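PDB 1VPB: putative modulator of DNA gyrase from Bacteroides thetaiotaomicron, which is probably a metallopeptidase, as inferred for its relatives in the PmbA/TldD (U62) family. Local coordinates for residues R319-D333 with V342-M354. Numbering follows the deposited sequence. Where two conformers were deposited one is given.
Sequences RSIFDKGVLNTYFID and VDPTISGSSILVM
The hydroxyl of T345 bridges two backbone groups on the facing segment: OG1 donates to Y330 O at 2.6 Å, tilted from the carbonyl plane, and accepts from I332 N at 3.0 Å along a nearly straight N-H (172°). A chi1 of 57°, which sets OG1 between its own backbone N and carbonyl carbon, turns the oxygen to this task. A backbone bond adds to this, T345 N donating to I332 O at 2.9 Å in the carbonyl plane. Residues 330-332 and T345, all in loop, are thus tied by three hydrogen bonds. Behind T345 the extended side chain of R319 lays one guanidinium face over T345 CB, and NH1 touches I346 CG2 at 3.7 Å. Water 1 lies in the guanidinium plane; it accepts from R319 NH1 and lies 3.0 Å from T345 O, a link it may share with other acceptors. The F331 ring sits between the two segments. Backbone N of S349 lies over one face, and I346 CG2 meets CD1 at the edge, 3.5 Å away; S349 CB comes to CZ at 3.7 Å. Replacing F331 by a small residue such as alanine would probably open a gap here, leaving S349 and the I346 methyl without the ring they pack against. Farther out, I332 CD1 meets V342 CG2 at 4.0 Å, while I332 also packs on A337 and M340 of helix 334-340, which joins the two segments. D333 caps that helix, OD1 accepting from N336 N. The contact brings together the chain on either side of the helix in the C-terminal domain, partly on the mixed sheet that includes strands 319-323 and 352-354. Its chemistry is divided: threonine-to-backbone bonds fix the path of the chain, while F331 packs on S349 and the I346 methyl, and I332 on V342.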
loop_
_atom_site.group_PDB
_atom_site.type_symbol
_atom_site.label_atom_id
_atom_site.label_comp_id
_atom_site.label_asym_id
_atom_site.label_seq_id
_atom_site.Cartn_x
_atom_site.Cartn_y
_atom_site.Cartn_z
ATOM N N ARG A 319 30.067 -1.417 9.882
ATOM C CA ARG A 319 29.988 -0.529 11.024
ATOM C C ARG A 319 29.414 -1.251 12.244
ATOM O O ARG A 319 28.531 -2.087 12.135
ATOM C CB ARG A 319 29.039 0.644 10.753
ATOM C CG ARG A 319 29.654 1.765 9.904
ATOM C CD ARG A 319 28.798 3.018 9.811
ATOM N NE ARG A 319 29.463 4.070 9.058
ATOM C CZ ARG A 319 29.457 4.187 7.727
ATOM N NH1 ARG A 319 28.808 3.316 6.971
ATOM N NH2 ARG A 319 30.108 5.184 7.156
ATOM N N SER A 320 29.920 -0.844 13.392
ATOM C CA SER A 320 29.346 -1.155 14.670
ATOM C C SER A 320 28.124 -0.239 14.854
ATOM O O SER A 320 28.251 0.973 14.856
ATOM C CB SER A 320 30.341 -0.838 15.777
ATOM O OG SER A 320 29.721 -1.051 17.016
ATOM N N ILE A 321 26.964 -0.848 15.040
ATOM C CA ILE A 321 25.766 -0.088 15.421
ATOM C C ILE A 321 25.665 -0.044 16.930
ATOM O O ILE A 321 25.671 1.063 17.511
ATOM C CB ILE A 321 24.508 -0.673 14.792
ATOM C CG1 ILE A 321 24.613 -0.534 13.270
ATOM C CG2 ILE A 321 23.257 0.064 15.333
ATOM C CD1 ILE A 321 23.605 -1.300 12.509
ATOM N N PHE A 322 25.640 -1.224 17.559
ATOM C CA PHE A 322 25.788 -1.324 19.012
ATOM C C PHE A 322 26.960 -2.254 19.325
ATOM O O PHE A 322 27.064 -3.343 18.725
ATOM C CB PHE A 322 24.542 -1.940 19.636
ATOM C CG PHE A 322 23.361 -1.036 19.657
ATOM C CD1 PHE A 322 23.211 -0.127 20.680
ATOM C CD2 PHE A 322 22.371 -1.140 18.688
ATOM C CE1 PHE A 322 22.105 0.702 20.732
ATOM C CE2 PHE A 322 21.286 -0.278 18.698
ATOM C CZ PHE A 322 21.160 0.639 19.736
ATOM N N ASP A 323 27.786 -1.818 20.270
ATOM C CA ASP A 323 28.870 -2.639 20.822
ATOM C C ASP A 323 28.614 -2.786 22.318
ATOM O O ASP A 323 28.808 -1.846 23.092
ATOM C CB ASP A 323 30.180 -1.941 20.502
ATOM C CG ASP A 323 31.389 -2.683 21.016
ATOM O OD1 ASP A 323 31.279 -3.830 21.484
ATOM O OD2 ASP A 323 32.502 -2.146 20.988
ATOM N N LYS A 324 28.097 -3.953 22.687
ATOM C CA LYS A 324 27.774 -4.266 24.052
ATOM C C LYS A 324 26.961 -3.127 24.663
ATOM O O LYS A 324 27.244 -2.644 25.757
ATOM C CB LYS A 324 29.069 -4.528 24.860
ATOM C CG LYS A 324 29.766 -5.849 24.451
ATOM C CD LYS A 324 31.049 -6.081 25.258
ATOM C CE LYS A 324 31.932 -7.129 24.596
ATOM N NZ LYS A 324 31.241 -8.436 24.385
ATOM N N GLY A 325 25.952 -2.681 23.916
ATOM C CA GLY A 325 24.980 -1.717 24.412
ATOM C C GLY A 325 25.282 -0.261 24.149
ATOM O O GLY A 325 24.453 0.604 24.412
ATOM N N VAL A 326 26.484 0.008 23.639
ATOM C CA VAL A 326 26.888 1.369 23.316
ATOM C C VAL A 326 26.473 1.615 21.873
ATOM O O VAL A 326 26.838 0.855 20.967
ATOM C CB VAL A 326 28.380 1.560 23.469
ATOM C CG1 VAL A 326 28.808 2.955 22.953
ATOM C CG2 VAL A 326 28.772 1.354 24.917
ATOM N N LEU A 327 25.709 2.671 21.655
ATOM C CA LEU A 327 25.322 3.054 20.294
ATOM C C LEU A 327 26.474 3.740 19.570
ATOM O O LEU A 327 27.051 4.724 20.095
ATOM C CB LEU A 327 24.148 4.027 20.358
ATOM C CG LEU A 327 23.662 4.571 19.022
ATOM C CD1 LEU A 327 23.196 3.422 18.120
ATOM C CD2 LEU A 327 22.552 5.559 19.304
ATOM N N ASN A 328 26.821 3.249 18.382
ATOM C CA ASN A 328 27.987 3.758 17.705
ATOM C C ASN A 328 27.794 4.417 16.338
ATOM O O ASN A 328 28.757 4.937 15.783
ATOM C CB ASN A 328 29.032 2.658 17.538
ATOM C CG ASN A 328 29.781 2.377 18.833
ATOM O OD1 ASN A 328 30.004 3.265 19.659
ATOM N ND2 ASN A 328 30.191 1.144 19.004
ATOM N N THR A 329 26.588 4.311 15.774
ATOM C CA THR A 329 26.288 4.784 14.409
ATOM C C THR A 329 24.921 5.426 14.302
ATOM O O THR A 329 23.944 4.895 14.842
ATOM C CB THR A 329 26.306 3.583 13.450
ATOM O OG1 THR A 329 27.630 3.062 13.380
ATOM C CG2 THR A 329 26.007 4.003 12.017
ATOM N N TYR A 330 24.853 6.535 13.537
ATOM C CA TYR A 330 23.598 6.968 12.944
ATOM C C TYR A 330 23.720 6.754 11.424
ATOM O O TYR A 330 24.843 6.682 10.879
ATOM C CB TYR A 330 23.395 8.438 13.222
ATOM C CG TYR A 330 23.102 8.859 14.632
ATOM C CD1 TYR A 330 22.152 8.211 15.403
ATOM C CD2 TYR A 330 23.687 9.995 15.150
ATOM C CE1 TYR A 330 21.812 8.688 16.700
ATOM C CE2 TYR A 330 23.374 10.439 16.422
ATOM C CZ TYR A 330 22.445 9.783 17.189
ATOM O OH TYR A 330 22.168 10.265 18.471
ATOM N N PHE A 331 22.572 6.702 10.734
ATOM C CA PHE A 331 22.515 6.487 9.304
ATOM C C PHE A 331 22.109 7.815 8.657
ATOM O O PHE A 331 20.930 8.074 8.541
ATOM C CB PHE A 331 21.578 5.355 8.941
ATOM C CG PHE A 331 22.100 4.016 9.349
ATOM C CD1 PHE A 331 23.123 3.438 8.617
ATOM C CD2 PHE A 331 21.606 3.346 10.454
ATOM C CE1 PHE A 331 23.674 2.233 9.014
ATOM C CE2 PHE A 331 22.182 2.134 10.842
ATOM C CZ PHE A 331 23.196 1.605 10.120
ATOM N N ILE A 332 23.112 8.604 8.301
ATOM C CA ILE A 332 22.918 9.999 7.866
ATOM C C ILE A 332 23.349 10.171 6.428
ATOM O O ILE A 332 24.514 9.989 6.118
ATOM C CB ILE A 332 23.665 10.912 8.752
ATOM C CG1 ILE A 332 23.266 10.674 10.216
ATOM C CG2 ILE A 332 23.269 12.362 8.435
ATOM C CD1 ILE A 332 24.005 11.516 11.158
ATOM N N ASP A 333 22.413 10.500 5.552
ATOM C CA ASP A 333 22.788 10.756 4.170
ATOM C C ASP A 333 23.339 12.178 3.989
ATOM O O ASP A 333 23.439 12.991 4.931
ATOM C CB ASP A 333 21.635 10.471 3.212
ATOM C CG ASP A 333 20.564 11.530 3.252
ATOM O OD1 ASP A 333 20.536 12.378 4.185
ATOM O OD2 ASP A 333 19.658 11.479 2.414
ATOM N N VAL A 342 26.726 17.902 10.390
ATOM C CA VAL A 342 27.485 16.776 10.924
ATOM C C VAL A 342 27.991 15.959 9.739
ATOM O O VAL A 342 27.665 16.258 8.589
ATOM C CB VAL A 342 26.657 15.893 11.818
ATOM C CG1 VAL A 342 26.085 16.648 13.024
ATOM C CG2 VAL A 342 25.511 15.252 11.018
ATOM N N ASP A 343 28.821 14.965 10.027
ATOM C CA ASP A 343 29.383 14.138 8.975
ATOM C C ASP A 343 28.374 13.081 8.544
ATOM O O ASP A 343 27.724 12.442 9.389
ATOM C CB ASP A 343 30.596 13.385 9.473
ATOM C CG ASP A 343 31.780 14.285 9.775
ATOM O OD1 ASP A 343 31.903 15.357 9.160
ATOM O OD2 ASP A 343 32.641 13.946 10.615
ATOM N N PRO A 344 28.265 12.873 7.236
ATOM C CA PRO A 344 27.415 11.833 6.707
ATOM C C PRO A 344 28.080 10.478 6.934
ATOM O O PRO A 344 29.311 10.391 7.030
ATOM C CB PRO A 344 27.360 12.142 5.191
ATOM C CG PRO A 344 28.619 12.892 4.925
ATOM C CD PRO A 344 28.993 13.587 6.174
ATOM N N THR A 345 27.262 9.433 6.959
ATOM C CA THR A 345 27.711 8.053 7.069
ATOM C C THR A 345 27.309 7.197 5.880
ATOM O O THR A 345 28.093 6.991 4.935
ATOM C CB THR A 345 27.289 7.441 8.468
ATOM O OG1 THR A 345 25.849 7.513 8.673
ATOM C CG2 THR A 345 27.884 8.205 9.569
ATOM N N ILE A 346 26.076 6.724 5.892
ATOM C CA ILE A 346 25.471 6.041 4.796
ATOM C C ILE A 346 23.974 6.237 5.018
ATOM O O ILE A 346 23.544 6.395 6.148
ATOM C CB ILE A 346 25.879 4.528 4.761
ATOM C CG1 ILE A 346 25.485 3.840 3.420
ATOM C CG2 ILE A 346 25.312 3.782 5.931
ATOM C CD1 ILE A 346 26.392 4.132 2.300
ATOM N N SER A 347 23.205 6.168 3.955
ATOM C CA SER A 347 21.758 6.478 4.020
ATOM C C SER A 347 20.944 5.468 4.808
ATOM O O SER A 347 19.870 5.762 5.364
ATOM C CB SER A 347 21.207 6.618 2.621
ATOM O OG SER A 347 21.304 5.404 1.942
ATOM N N GLY A 348 21.443 4.245 4.907
ATOM C CA GLY A 348 20.737 3.218 5.689
ATOM C C GLY A 348 21.579 1.948 5.804
ATOM O O GLY A 348 22.602 1.787 5.095
ATOM N N SER A 349 21.157 1.086 6.706
ATOM C CA SER A 349 21.813 -0.223 6.866
ATOM C C SER A 349 21.581 -1.130 5.686
ATOM O O SER A 349 20.708 -0.873 4.857
ATOM C CB SER A 349 21.301 -0.908 8.139
ATOM O OG SER A 349 19.905 -1.112 8.097
ATOM N N SER A 350 22.389 -2.208 5.597
ATOM C CA SER A 350 22.338 -3.123 4.478
ATOM C C SER A 350 22.016 -4.538 4.960
ATOM O O SER A 350 21.036 -5.126 4.536
ATOM C CB SER A 350 23.638 -3.117 3.735
ATOM O OG SER A 350 23.929 -1.831 3.138
ATOM N N ILE A 351 22.837 -5.046 5.906
ATOM C CA ILE A 351 22.552 -6.325 6.550
ATOM C C ILE A 351 22.837 -6.176 8.013
ATOM O O ILE A 351 23.957 -5.891 8.382
ATOM C CB ILE A 351 23.414 -7.501 5.986
ATOM C CG1 ILE A 351 23.210 -7.678 4.498
ATOM C CG2 ILE A 351 23.038 -8.805 6.720
ATOM C CD1 ILE A 351 24.114 -8.735 3.848
ATOM N N LEU A 352 21.787 -6.283 8.829
ATOM C CA LEU A 352 21.961 -6.187 10.273
ATOM C C LEU A 352 22.227 -7.541 10.862
ATOM O O LEU A 352 21.457 -8.497 10.665
ATOM C CB LEU A 352 20.767 -5.574 10.936
ATOM C CG LEU A 352 20.539 -4.105 10.523
ATOM C CD1 LEU A 352 19.249 -3.625 11.097
ATOM C CD2 LEU A 352 21.624 -3.172 10.956
ATOM N N VAL A 353 23.321 -7.619 11.601
ATOM C CA VAL A 353 23.743 -8.897 12.197
ATOM C C VAL A 353 23.893 -8.719 13.708
ATOM O O VAL A 353 24.759 -7.961 14.189
ATOM C CB VAL A 353 25.070 -9.373 11.613
ATOM C CG1 VAL A 353 25.505 -10.704 12.276
ATOM C CG2 VAL A 353 24.980 -9.501 10.050
ATOM N N MET A 354 23.053 -9.428 14.445
ATOM C CA MET A 354 23.122 -9.445 15.895
ATOM C C MET A 354 24.084 -10.549 16.324
ATOM O O MET A 354 24.099 -11.629 15.732
ATOM C CB MET A 354 21.725 -9.710 16.468
ATOM C CG MET A 354 21.623 -9.676 17.980
ATOM S SD MET A 354 21.455 -8.038 18.736
ATOM C CE MET A 354 19.785 -7.622 18.272
HETATM O O HOH W 1 29.535 4.459 4.364
#